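Local atomic coordinates of putative thiosugar synthase (Amycolatopsis orientalis, PDB entry 4N6F), a protein that probably takes part in 2-thiosugar biosynthesis with sulphur from a sulphur-carrier protein, and belongs to the ThiG thiazole synthase family with a TIM-barrel fold. Residues 25-30 against 213-218; 117-122 against 142-147; 163-168 against 195-200; 172-177 against 204-209. One frame throughout, in Å; residues are numbered along the deposited sequence.

Contact 1 (25-30 against 213-218); sequences RILVGI and ATLVNT. With F6R (fructose -6-phosphate), chain F.
L27 and L215 are paired where the first and last strands of a TIM barrel meet and close it. Strands 26-28 and 213-216 run parallel, their axes 4.6 Å apart and 24° askew. Four backbone hydrogen bonds join them: T214 N to R25 O, L27 N to T214 O, V216 N to L27 O (2.9 Å) and G29 N to V216 O. A water donates to R25 O at 2.7 Å and is also hydrogen-bonded to T214 OG1.

Apolar contacts lie on both faces. L27 CB meets L215 CG at 3.9 Å on one, and I26 CG2 meets V216 CG2 at 4.0 Å on the other.

Just past strand 213-216, N217 and T218 bond fructose 6-phosphate. With chi1 at 177°, CG of N217 points opposite the backbone N, carrying ND2 to F6R O5 at 3.1 Å, while Y33 bonds OD1. T218 OG1 donates to F6R O1P at 2.6 Å, and T218 N, opening a short helix, bonds the same oxygen. A side chain at G29 would strike F6R O2.

I26 and V28 pack on helix 36-46, V216 on helix 226-245 and T214 on helix 200-208, while A213 and L215 bond V193 of strand 191-194.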
loop_
_atom_site.group_PDB
_atom_site.type_symbol
_atom_site.label_atom_id
_atom_site.label_comp_id
_atom_site.label_asym_id
_atom_site.label_seq_id
_atom_site.Cartn_x
_atom_site.Cartn_y
_atom_site.Cartn_z
ATOM N N ARG A 25 -7.786 -7.349 -9.045
ATOM C CA ARG A 25 -7.636 -5.914 -8.906
ATOM C C ARG A 25 -6.379 -5.367 -9.581
ATOM O O ARG A 25 -6.129 -4.164 -9.543
ATOM C CB ARG A 25 -7.593 -5.576 -7.418
ATOM C CG ARG A 25 -8.805 -6.060 -6.653
ATOM C CD ARG A 25 -10.007 -5.253 -7.088
ATOM N NE ARG A 25 -11.244 -5.719 -6.484
ATOM C CZ ARG A 25 -12.333 -4.970 -6.342
ATOM N NH1 ARG A 25 -12.351 -3.707 -6.750
ATOM N NH2 ARG A 25 -13.407 -5.491 -5.774
ATOM N N ILE A 26 -5.584 -6.256 -10.167
ATOM C CA ILE A 26 -4.420 -5.882 -10.952
ATOM C C ILE A 26 -4.646 -6.358 -12.382
ATOM O O ILE A 26 -4.896 -7.546 -12.609
ATOM C CB ILE A 26 -3.138 -6.552 -10.417
ATOM C CG1 ILE A 26 -2.826 -6.104 -8.984
ATOM C CG2 ILE A 26 -1.961 -6.231 -11.310
ATOM C CD1 ILE A 26 -2.524 -4.623 -8.849
ATOM N N LEU A 27 -4.589 -5.428 -13.331
ATOM C CA LEU A 27 -4.515 -5.767 -14.743
ATOM C C LEU A 27 -3.063 -5.589 -15.158
ATOM O O LEU A 27 -2.394 -4.663 -14.695
ATOM C CB LEU A 27 -5.411 -4.856 -15.584
ATOM C CG LEU A 27 -6.925 -4.893 -15.359
ATOM C CD1 LEU A 27 -7.611 -3.793 -16.149
ATOM C CD2 LEU A 27 -7.509 -6.204 -15.803
ATOM N N VAL A 28 -2.570 -6.470 -16.019
ATOM C CA VAL A 28 -1.197 -6.382 -16.494
ATOM C C VAL A 28 -1.181 -6.093 -17.982
ATOM O O VAL A 28 -1.713 -6.868 -18.781
ATOM C CB VAL A 28 -0.406 -7.668 -16.218
ATOM C CG1 VAL A 28 1.039 -7.491 -16.660
ATOM C CG2 VAL A 28 -0.453 -8.016 -14.740
ATOM N N GLY A 29 -0.562 -4.970 -18.344
ATOM C CA GLY A 29 -0.497 -4.533 -19.726
ATOM C C GLY A 29 0.660 -5.241 -20.389
ATOM O O GLY A 29 1.761 -4.694 -20.482
ATOM N N ILE A 30 0.393 -6.459 -20.847
ATOM C CA ILE A 30 1.418 -7.356 -21.382
ATOM C C ILE A 30 1.618 -7.229 -22.888
ATOM O O ILE A 30 2.535 -7.844 -23.428
ATOM C CB ILE A 30 1.062 -8.847 -21.133
ATOM C CG1 ILE A 30 -0.291 -9.197 -21.767
ATOM C CG2 ILE A 30 1.060 -9.168 -19.644
ATOM C CD1 ILE A 30 -0.495 -10.678 -21.983
ATOM N N ALA A 213 -9.597 -0.976 -9.754
ATOM C CA ALA A 213 -8.413 -1.729 -10.140
ATOM C C ALA A 213 -7.311 -0.796 -10.626
ATOM O O ALA A 213 -7.513 0.425 -10.795
ATOM C CB ALA A 213 -8.762 -2.739 -11.234
ATOM N N THR A 214 -6.151 -1.398 -10.854
ATOM C CA THR A 214 -4.985 -0.710 -11.362
ATOM C C THR A 214 -4.396 -1.517 -12.509
ATOM O O THR A 214 -4.345 -2.743 -12.443
ATOM C CB THR A 214 -3.926 -0.580 -10.256
ATOM O OG1 THR A 214 -4.515 0.071 -9.128
ATOM C CG2 THR A 214 -2.745 0.242 -10.723
ATOM N N LEU A 215 -3.958 -0.832 -13.559
ATOM C CA LEU A 215 -3.270 -1.494 -14.656
ATOM C C LEU A 215 -1.808 -1.126 -14.557
ATOM O O LEU A 215 -1.462 0.054 -14.500
ATOM C CB LEU A 215 -3.836 -1.100 -16.015
ATOM C CG LEU A 215 -3.298 -1.943 -17.183
ATOM C CD1 LEU A 215 -4.348 -2.111 -18.279
ATOM C CD2 LEU A 215 -2.017 -1.378 -17.773
ATOM N N VAL A 216 -0.974 -2.128 -14.509
ATOM C CA VAL A 216 0.444 -1.958 -14.421
ATOM C C VAL A 216 1.152 -2.627 -15.578
ATOM O O VAL A 216 0.680 -3.578 -16.111
ATOM C CB VAL A 216 1.003 -2.453 -13.095
ATOM C CG1 VAL A 216 0.325 -1.745 -11.960
ATOM C CG2 VAL A 216 0.850 -3.935 -12.944
ATOM N N ASN A 217 2.242 -2.020 -16.003
ATOM C CA ASN A 217 3.121 -2.518 -17.033
ATOM C C ASN A 217 4.607 -2.294 -16.754
ATOM O O ASN A 217 5.286 -3.185 -16.367
ATOM C CB ASN A 217 2.734 -1.899 -18.370
ATOM C CG ASN A 217 3.645 -2.317 -19.501
ATOM O OD1 ASN A 217 4.507 -3.111 -19.328
ATOM N ND2 ASN A 217 3.433 -1.771 -20.644
ATOM N N THR A 218 5.069 -1.065 -16.873
ATOM C CA THR A 218 6.461 -0.725 -16.716
ATOM C C THR A 218 7.038 -1.054 -15.334
ATOM O O THR A 218 8.142 -1.452 -15.239
ATOM C CB THR A 218 6.717 0.760 -17.035
ATOM O OG1 THR A 218 6.397 1.014 -18.376
ATOM C CG2 THR A 218 8.131 1.119 -16.826
HETATM C C1 F6R F . -2.599 0.059 -22.845
HETATM C C2 F6R F . -1.309 -0.467 -22.280
HETATM C C3 F6R F . -0.136 0.429 -21.969
HETATM C C4 F6R F . -0.435 1.171 -20.665
HETATM C C5 F6R F . 0.830 1.788 -20.063
HETATM C C6 F6R F . 0.668 2.030 -18.575
HETATM O O2 F6R F . -1.207 -1.664 -22.003
HETATM O O3 F6R F . 0.183 1.365 -23.004
HETATM O O4 F6R F . -1.384 2.218 -20.920
HETATM O O5 F6R F . 1.965 0.946 -20.256
HETATM O O6 F6R F . 1.806 2.748 -18.114
HETATM P P F6R F . 3.021 2.063 -17.339
HETATM O O1P F6R F . 3.775 1.366 -18.432
HETATM O O2P F6R F . 2.427 1.123 -16.326
HETATM O O3P F6R F . 3.670 3.258 -16.701
HETATM O O HOH W 1 -5.399 -2.216 -7.773
#

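Contact 2 (117-122 against 142-147); sequences DNTPDN and FILPDL
P120 and L144 meet at the C-terminal rim of the TIM barrel, where the chain following strand 108-111 folds against the end of its neighbour, strand 138-143. P120 lies over one face of the F142 ring in a CH-pi contact: CG is 3.9 Å from the F142 ring centroid and 21° off the normal, displaced toward the rim at CD2. F142 has CG anti to its backbone N (chi1 -168°), which brings the ring beneath the proline. P120 CB also rests 3.4 Å from F142 O.

The L144 isopropyl end is met by two neighbouring residues. T119 CG2, crossing at about a right angle, lies 3.7 Å from both L144 CD1 and L144 CD2, and P120 CD touches L144 CD2 at 3.9 Å. Farther along, N122 extends its amide group to the backbone of L144, beside I143 and D146. With an alanine here, the L144 backbone would probably lose its amide neighbour and a gap open beside the start of helix 122-134.

F142 also touches the bound sugar phosphate. I143 pairs by backbone with R162 and M164 of strand 161-164 and packs beneath helix 147-156, whose start D146 caps, its carboxylate also bonding T149.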
loop_
_atom_site.group_PDB
_atom_site.type_symbol
_atom_site.label_atom_id
_atom_site.label_comp_id
_atom_site.label_asym_id
_atom_site.label_seq_id
_atom_site.Cartn_x
_atom_site.Cartn_y
_atom_site.Cartn_z
ATOM N N ASP A 117 2.842 12.274 -28.114
ATOM C CA ASP A 117 3.501 12.303 -26.801
ATOM C C ASP A 117 3.094 11.135 -25.877
ATOM O O ASP A 117 3.419 11.151 -24.692
ATOM C CB ASP A 117 3.265 13.652 -26.100
ATOM C CG ASP A 117 1.809 13.887 -25.745
ATOM O OD1 ASP A 117 0.918 13.436 -26.504
ATOM O OD2 ASP A 117 1.564 14.536 -24.705
ATOM N N ASN A 118 2.399 10.136 -26.427
ATOM C CA ASN A 118 1.981 8.930 -25.694
ATOM C C ASN A 118 0.990 9.221 -24.558
ATOM O O ASN A 118 0.965 8.540 -23.536
ATOM C CB ASN A 118 3.204 8.178 -25.169
ATOM C CG ASN A 118 2.938 6.698 -24.965
ATOM O OD1 ASN A 118 2.008 6.145 -25.535
ATOM N ND2 ASN A 118 3.767 6.050 -24.155
ATOM N N THR A 119 0.174 10.244 -24.772
ATOM C CA THR A 119 -0.838 10.694 -23.833
ATOM C C THR A 119 -2.201 10.443 -24.483
ATOM O O THR A 119 -2.342 10.624 -25.697
ATOM C CB THR A 119 -0.630 12.194 -23.527
ATOM O OG1 THR A 119 0.357 12.336 -22.498
ATOM C CG2 THR A 119 -1.896 12.868 -23.079
ATOM N N PRO A 120 -3.206 10.010 -23.694
ATOM C CA PRO A 120 -4.512 9.820 -24.312
ATOM C C PRO A 120 -5.042 11.117 -24.921
ATOM O O PRO A 120 -4.918 12.171 -24.306
ATOM C CB PRO A 120 -5.413 9.383 -23.151
ATOM C CG PRO A 120 -4.499 8.882 -22.103
ATOM C CD PRO A 120 -3.184 9.581 -22.287
ATOM N N ASP A 121 -5.601 11.009 -26.123
ATOM C CA ASP A 121 -6.304 12.095 -26.805
ATOM C C ASP A 121 -7.785 11.985 -26.445
ATOM O O ASP A 121 -8.519 11.184 -27.035
ATOM C CB ASP A 121 -6.079 11.964 -28.328
ATOM C CG ASP A 121 -6.938 12.914 -29.156
ATOM O OD1 ASP A 121 -7.606 13.809 -28.593
ATOM O OD2 ASP A 121 -6.941 12.756 -30.395
ATOM N N ASN A 122 -8.215 12.783 -25.470
ATOM C CA ASN A 122 -9.570 12.678 -24.916
ATOM C C ASN A 122 -10.678 12.789 -25.946
ATOM O O ASN A 122 -11.561 11.929 -25.994
ATOM C CB ASN A 122 -9.790 13.705 -23.794
ATOM C CG ASN A 122 -9.218 13.247 -22.447
ATOM O OD1 ASN A 122 -9.556 13.803 -21.406
ATOM N ND2 ASN A 122 -8.357 12.240 -22.460
ATOM N N PHE A 142 -9.059 4.835 -22.257
ATOM C CA PHE A 142 -8.031 5.457 -21.428
ATOM C C PHE A 142 -8.130 6.960 -21.652
ATOM O O PHE A 142 -8.148 7.418 -22.803
ATOM C CB PHE A 142 -6.663 4.932 -21.879
ATOM C CG PHE A 142 -5.515 5.242 -20.947
ATOM C CD1 PHE A 142 -5.697 5.446 -19.591
ATOM C CD2 PHE A 142 -4.224 5.258 -21.442
ATOM C CE1 PHE A 142 -4.617 5.707 -18.758
ATOM C CE2 PHE A 142 -3.136 5.523 -20.618
ATOM C CZ PHE A 142 -3.332 5.745 -19.271
ATOM N N ILE A 143 -8.238 7.720 -20.562
ATOM C CA ILE A 143 -8.324 9.177 -20.630
ATOM C C ILE A 143 -7.460 9.861 -19.579
ATOM O O ILE A 143 -7.123 9.276 -18.536
ATOM C CB ILE A 143 -9.776 9.698 -20.464
ATOM C CG1 ILE A 143 -10.359 9.329 -19.097
ATOM C CG2 ILE A 143 -10.668 9.154 -21.572
ATOM C CD1 ILE A 143 -11.566 10.155 -18.699
ATOM N N LEU A 144 -7.079 11.104 -19.885
ATOM C CA LEU A 144 -6.623 12.051 -18.887
ATOM C C LEU A 144 -7.802 12.409 -18.010
ATOM O O LEU A 144 -8.923 12.565 -18.517
ATOM C CB LEU A 144 -6.073 13.330 -19.534
ATOM C CG LEU A 144 -4.908 13.188 -20.513
ATOM C CD1 LEU A 144 -4.511 14.552 -21.068
ATOM C CD2 LEU A 144 -3.726 12.519 -19.842
ATOM N N PRO A 145 -7.565 12.547 -16.692
ATOM C CA PRO A 145 -8.670 12.810 -15.780
ATOM C C PRO A 145 -9.375 14.107 -16.143
ATOM O O PRO A 145 -8.865 15.192 -15.889
ATOM C CB PRO A 145 -7.993 12.895 -14.402
ATOM C CG PRO A 145 -6.544 13.125 -14.673
ATOM C CD PRO A 145 -6.269 12.474 -15.996
ATOM N N ASP A 146 -10.517 13.976 -16.797
ATOM C CA ASP A 146 -11.338 15.108 -17.169
ATOM C C ASP A 146 -12.786 14.675 -17.049
ATOM O O ASP A 146 -13.214 13.694 -17.653
ATOM C CB ASP A 146 -11.053 15.574 -18.594
ATOM C CG ASP A 146 -11.947 16.715 -19.010
ATOM O OD1 ASP A 146 -11.757 17.822 -18.482
ATOM O OD2 ASP A 146 -12.850 16.517 -19.853
ATOM N N LEU A 147 -13.528 15.452 -16.274
ATOM C CA LEU A 147 -14.878 15.131 -15.864
ATOM C C LEU A 147 -15.847 15.089 -17.035
ATOM O O LEU A 147 -16.628 14.140 -17.167
ATOM C CB LEU A 147 -15.304 16.167 -14.815
ATOM C CG LEU A 147 -16.551 15.987 -13.951
ATOM C CD1 LEU A 147 -17.709 16.695 -14.621
ATOM C CD2 LEU A 147 -16.890 14.537 -13.634
#

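Contact 3 (163-168 against 195-200); sequences VMASPV and GGIGSA. With F6R (fructose -6-phosphate), chain F.
S166 N donates to G195 O at 2.9 Å, the one hydrogen bond that joins the two loops directly. It is somewhat bent, with an N-H...O angle of 143°, and the donor stands 45° above the carbonyl plane of G195. A165 CB presses on the same oxygen at 3.3 Å, and its methyl group also comes near the end of I197.

The S166 hydroxyl takes the place between the backbone N and the carbonyl carbon (chi1 58°), which lays OG 3.3 Å from G196 CA. The hydroxyl is hydrogen-bonded to G173 O. P167 O approaches the same alpha carbon, 3.2 Å from G196 CA, and is itself bonded by S170 OG. Such close approach depends on two glycines in a row: a side chain at G196 would run into S166 OG and P167 O, and one at G195 would collide with S166 O and press against the carbonyl oxygen of the residue before it.

The bare backbone then serves the ligand. G196 N donates to F6R O3P at 2.9 Å, while V168 CG1 flanks F6R O6 at 3.7 Å and G195 CA lies 3.5 Å from that ester oxygen. A169 N is a further backbone donor to the ligand. Main-chain N-H groups supply part of the binding, alongside side chains such as R114 and T218, and an uncharged glycine loop can recognise an anionic phosphate, consistent with an enzyme that acts on sugar phosphates, as in ThiG relatives.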
loop_
_atom_site.group_PDB
_atom_site.type_symbol
_atom_site.label_atom_id
_atom_site.label_comp_id
_atom_site.label_asym_id
_atom_site.label_seq_id
_atom_site.Cartn_x
_atom_site.Cartn_y
_atom_site.Cartn_z
ATOM N N VAL A 163 -8.031 5.686 -16.225
ATOM C CA VAL A 163 -7.725 7.096 -15.977
ATOM C C VAL A 163 -6.232 7.251 -15.666
ATOM O O VAL A 163 -5.687 6.513 -14.854
ATOM C CB VAL A 163 -8.591 7.635 -14.810
ATOM C CG1 VAL A 163 -8.199 9.052 -14.441
ATOM C CG2 VAL A 163 -10.066 7.592 -15.191
ATOM N N MET A 164 -5.574 8.204 -16.324
ATOM C CA MET A 164 -4.123 8.330 -16.239
ATOM C C MET A 164 -3.710 8.920 -14.910
ATOM O O MET A 164 -4.191 9.976 -14.524
ATOM C CB MET A 164 -3.569 9.180 -17.380
ATOM C CG MET A 164 -2.077 9.484 -17.263
ATOM S SD MET A 164 -1.327 10.092 -18.790
ATOM C CE MET A 164 -0.620 8.588 -19.433
ATOM N N ALA A 165 -2.828 8.211 -14.212
ATOM C CA ALA A 165 -2.274 8.664 -12.945
ATOM C C ALA A 165 -1.094 9.615 -13.161
ATOM O O ALA A 165 -1.007 10.656 -12.527
ATOM C CB ALA A 165 -1.832 7.462 -12.118
ATOM N N SER A 166 -0.177 9.225 -14.041
ATOM C CA SER A 166 0.954 10.064 -14.439
ATOM C C SER A 166 1.497 9.516 -15.765
ATOM O O SER A 166 0.948 8.545 -16.289
ATOM C CB SER A 166 2.025 10.076 -13.352
ATOM O OG SER A 166 2.483 8.773 -13.075
ATOM N N PRO A 167 2.546 10.144 -16.329
ATOM C CA PRO A 167 2.939 9.717 -17.666
ATOM C C PRO A 167 3.401 8.269 -17.745
ATOM O O PRO A 167 3.982 7.738 -16.793
ATOM C CB PRO A 167 4.083 10.681 -18.028
ATOM C CG PRO A 167 3.800 11.904 -17.220
ATOM C CD PRO A 167 3.250 11.379 -15.922
ATOM N N VAL A 168 3.121 7.657 -18.889
ATOM C CA VAL A 168 3.441 6.265 -19.140
ATOM C C VAL A 168 4.934 6.022 -18.993
ATOM O O VAL A 168 5.741 6.786 -19.510
ATOM C CB VAL A 168 2.976 5.841 -20.548
ATOM C CG1 VAL A 168 3.488 4.454 -20.912
ATOM C CG2 VAL A 168 1.461 5.854 -20.609
ATOM N N GLY A 195 -1.072 4.168 -15.772
ATOM C CA GLY A 195 -0.068 5.081 -16.292
ATOM C C GLY A 195 0.830 5.626 -15.201
ATOM O O GLY A 195 0.382 6.344 -14.303
ATOM N N GLY A 196 2.110 5.284 -15.281
ATOM C CA GLY A 196 3.100 5.840 -14.369
ATOM C C GLY A 196 3.143 5.180 -13.001
ATOM O O GLY A 196 3.830 5.666 -12.111
ATOM N N ILE A 197 2.416 4.076 -12.832
ATOM C CA ILE A 197 2.500 3.303 -11.608
ATOM C C ILE A 197 3.910 2.711 -11.521
ATOM O O ILE A 197 4.418 2.109 -12.474
ATOM C CB ILE A 197 1.462 2.164 -11.540
ATOM C CG1 ILE A 197 0.032 2.714 -11.601
ATOM C CG2 ILE A 197 1.653 1.351 -10.263
ATOM C CD1 ILE A 197 -0.334 3.629 -10.455
ATOM N N GLY A 198 4.506 2.877 -10.354
ATOM C CA GLY A 198 5.914 2.582 -10.115
ATOM C C GLY A 198 6.133 1.455 -9.125
ATOM O O GLY A 198 7.071 0.668 -9.281
ATOM N N SER A 199 5.287 1.374 -8.099
ATOM C CA SER A 199 5.443 0.368 -7.046
ATOM C C SER A 199 4.132 0.079 -6.322
ATOM O O SER A 199 3.108 0.722 -6.580
ATOM C CB SER A 199 6.489 0.833 -6.033
ATOM O OG SER A 199 6.000 1.912 -5.251
ATOM N N ALA A 200 4.190 -0.870 -5.393
ATOM C CA ALA A 200 3.021 -1.329 -4.652
ATOM C C ALA A 200 2.277 -0.227 -3.888
ATOM O O ALA A 200 1.054 -0.289 -3.761
ATOM C CB ALA A 200 3.421 -2.433 -3.691
HETATM C C1 F6R F . -2.599 0.059 -22.845
HETATM C C2 F6R F . -1.309 -0.467 -22.280
HETATM C C3 F6R F . -0.136 0.429 -21.969
HETATM C C4 F6R F . -0.435 1.171 -20.665
HETATM C C5 F6R F . 0.830 1.788 -20.063
HETATM C C6 F6R F . 0.668 2.030 -18.575
HETATM O O2 F6R F . -1.207 -1.664 -22.003
HETATM O O3 F6R F . 0.183 1.365 -23.004
HETATM O O4 F6R F . -1.384 2.218 -20.920
HETATM O O5 F6R F . 1.965 0.946 -20.256
HETATM O O6 F6R F . 1.806 2.748 -18.114
HETATM P P F6R F . 3.021 2.063 -17.339
HETATM O O1P F6R F . 3.775 1.366 -18.432
HETATM O O2P F6R F . 2.427 1.123 -16.326
HETATM O O3P F6R F . 3.670 3.258 -16.701
#

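Contact 4 (172-177 against 204-209); sequences RGIANP and AEAMEL
I174 meets helix 200-208 both through its backbone and through its side chain. Its N-H is turned to a water that accepts from I174 N (2.9 Å) and donates to E205 OE2 (2.8 Å), so one solvent molecule bridges loop and helix. The isoleucine side chain is extended (chi2 -173°) and sends CD1 against A206 and L209. There I174 CD1 lies 3.7 Å from A206 N, close to the A206 methyl group, and 4.0 Å from L209 CD1. E205 comes from the opposite direction, and its CG is 3.9 Å from I174 CD1.

In this TIM barrel the loop leads from strand 161-164 into helix 177-186 and leans on helix 200-208, which precedes strand 213-216. N176 caps the new helix, its OD1 accepting from A179 N.

P177 opens that helix and faces two partners. Its ring carbon CG sits 3.9 Å from E205 OE1, while P177 CB touches L209 CD2, also at 3.9 Å. Replacing E205 by an alanine would probably leave the bridging water without its carboxylate mate and uncover the sides of I174 and P177 that this chain now lines. L209, beyond P177, runs CD1 to within 3.8 Å of P177 O and rests as well on I180 and R181 of helix 177-186.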
loop_
_atom_site.group_PDB
_atom_site.type_symbol
_atom_site.label_atom_id
_atom_site.label_comp_id
_atom_site.label_asym_id
_atom_site.label_seq_id
_atom_site.Cartn_x
_atom_site.Cartn_y
_atom_site.Cartn_z
ATOM N N ARG A 172 6.080 7.667 -11.688
ATOM C CA ARG A 172 5.839 8.827 -10.815
ATOM C C ARG A 172 4.617 8.682 -9.909
ATOM O O ARG A 172 4.414 9.512 -9.026
ATOM C CB ARG A 172 5.696 10.106 -11.652
ATOM C CG ARG A 172 7.008 10.614 -12.251
ATOM C CD ARG A 172 6.777 11.727 -13.272
ATOM N NE ARG A 172 8.042 12.222 -13.837
ATOM C CZ ARG A 172 8.518 13.470 -13.748
ATOM N NH1 ARG A 172 7.854 14.436 -13.125
ATOM N NH2 ARG A 172 9.686 13.762 -14.303
ATOM N N GLY A 173 3.799 7.651 -10.126
ATOM C CA GLY A 173 2.654 7.398 -9.257
ATOM C C GLY A 173 1.471 8.272 -9.632
ATOM O O GLY A 173 1.249 8.562 -10.802
ATOM N N ILE A 174 0.716 8.700 -8.636
ATOM C CA ILE A 174 -0.519 9.439 -8.879
ATOM C C ILE A 174 -0.265 10.939 -8.750
ATOM O O ILE A 174 -0.077 11.451 -7.656
ATOM C CB ILE A 174 -1.638 8.962 -7.937
ATOM C CG1 ILE A 174 -1.780 7.432 -8.049
ATOM C CG2 ILE A 174 -2.950 9.659 -8.273
ATOM C CD1 ILE A 174 -2.963 6.846 -7.298
ATOM N N ALA A 175 -0.256 11.623 -9.889
ATOM C CA ALA A 175 0.094 13.039 -9.947
ATOM C C ALA A 175 -0.954 13.903 -9.263
ATOM O O ALA A 175 -0.605 14.818 -8.522
ATOM C CB ALA A 175 0.272 13.488 -11.392
ATOM N N ASN A 176 -2.235 13.620 -9.516
ATOM C CA ASN A 176 -3.312 14.431 -8.942
ATOM C C ASN A 176 -4.432 13.563 -8.348
ATOM O O ASN A 176 -5.467 13.344 -8.988
ATOM C CB ASN A 176 -3.861 15.412 -9.985
ATOM C CG ASN A 176 -4.747 16.487 -9.361
ATOM O OD1 ASN A 176 -5.193 16.366 -8.215
ATOM N ND2 ASN A 176 -4.995 17.544 -10.107
ATOM N N PRO A 177 -4.211 13.055 -7.123
ATOM C CA PRO A 177 -5.172 12.162 -6.482
ATOM C C PRO A 177 -6.561 12.784 -6.280
ATOM O O PRO A 177 -7.568 12.098 -6.486
ATOM C CB PRO A 177 -4.513 11.813 -5.130
ATOM C CG PRO A 177 -3.266 12.640 -5.021
ATOM C CD PRO A 177 -2.924 13.111 -6.400
ATOM N N ALA A 204 -1.851 0.632 -3.751
ATOM C CA ALA A 204 -2.628 0.848 -2.522
ATOM C C ALA A 204 -3.299 2.218 -2.535
ATOM O O ALA A 204 -4.470 2.339 -2.174
ATOM C CB ALA A 204 -1.753 0.710 -1.285
ATOM N N GLU A 205 -2.554 3.241 -2.956
ATOM C CA GLU A 205 -3.093 4.589 -3.057
ATOM C C GLU A 205 -4.289 4.662 -4.023
ATOM O O GLU A 205 -5.313 5.246 -3.693
ATOM C CB GLU A 205 -2.008 5.586 -3.482
ATOM C CG GLU A 205 -2.485 7.035 -3.458
ATOM C CD GLU A 205 -1.413 8.030 -3.851
ATOM O OE1 GLU A 205 -1.726 9.242 -3.877
ATOM O OE2 GLU A 205 -0.266 7.617 -4.141
ATOM N N ALA A 206 -4.158 4.069 -5.205
ATOM C CA ALA A 206 -5.246 4.085 -6.180
ATOM C C ALA A 206 -6.530 3.530 -5.585
ATOM O O ALA A 206 -7.586 4.119 -5.753
ATOM C CB ALA A 206 -4.879 3.290 -7.416
ATOM N N MET A 207 -6.431 2.414 -4.877
ATOM C CA MET A 207 -7.606 1.779 -4.295
ATOM C C MET A 207 -8.233 2.638 -3.201
ATOM O O MET A 207 -9.466 2.658 -3.050
ATOM C CB MET A 207 -7.257 0.403 -3.735
ATOM C CG MET A 207 -6.627 -0.539 -4.749
ATOM S SD MET A 207 -7.612 -0.794 -6.231
ATOM C CE MET A 207 -8.905 -1.832 -5.585
ATOM N N GLU A 208 -7.398 3.367 -2.460
ATOM C CA GLU A 208 -7.896 4.260 -1.410
ATOM C C GLU A 208 -8.587 5.500 -1.969
ATOM O O GLU A 208 -9.287 6.183 -1.243
ATOM C CB GLU A 208 -6.786 4.638 -0.428
ATOM C CG GLU A 208 -6.338 3.437 0.386
ATOM C CD GLU A 208 -5.392 3.768 1.525
ATOM O OE1 GLU A 208 -5.017 4.948 1.712
ATOM O OE2 GLU A 208 -5.024 2.828 2.247
ATOM N N LEU A 209 -8.402 5.777 -3.257
ATOM C CA LEU A 209 -9.174 6.818 -3.944
ATOM C C LEU A 209 -10.540 6.298 -4.435
ATOM O O LEU A 209 -11.341 7.072 -4.931
ATOM C CB LEU A 209 -8.396 7.357 -5.149
ATOM C CG LEU A 209 -7.033 7.995 -4.884
ATOM C CD1 LEU A 209 -6.441 8.446 -6.203
ATOM C CD2 LEU A 209 -7.134 9.159 -3.913
HETATM O O HOH W 2 1.678 8.507 -5.923
#

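In the fold
Contacts 1 and 3 illustrate how a TIM barrel builds a phosphate site from loops at strand ends. Contact 1 closes the barrel, with the other three nested within its loop; contact 2 precedes contacts 3 and 4, whose segments alternate. Contacts 1, 2 and 3 reach the same parallel sheet, 2 and 3 through neighbouring strands 138-143 and 161-164. Contacts 1 and 3, centres about 10 Å apart, touch through I197 and share the sugar phosphate, which F142 of contact 2 also touches. Contact 4, farther from the ligand, has its centre about 8 Å from that of contact 3; G173 probably hydrogen-bonds to S166 and G196. Contacts 3 and 4 and T218 also touch the second subunit.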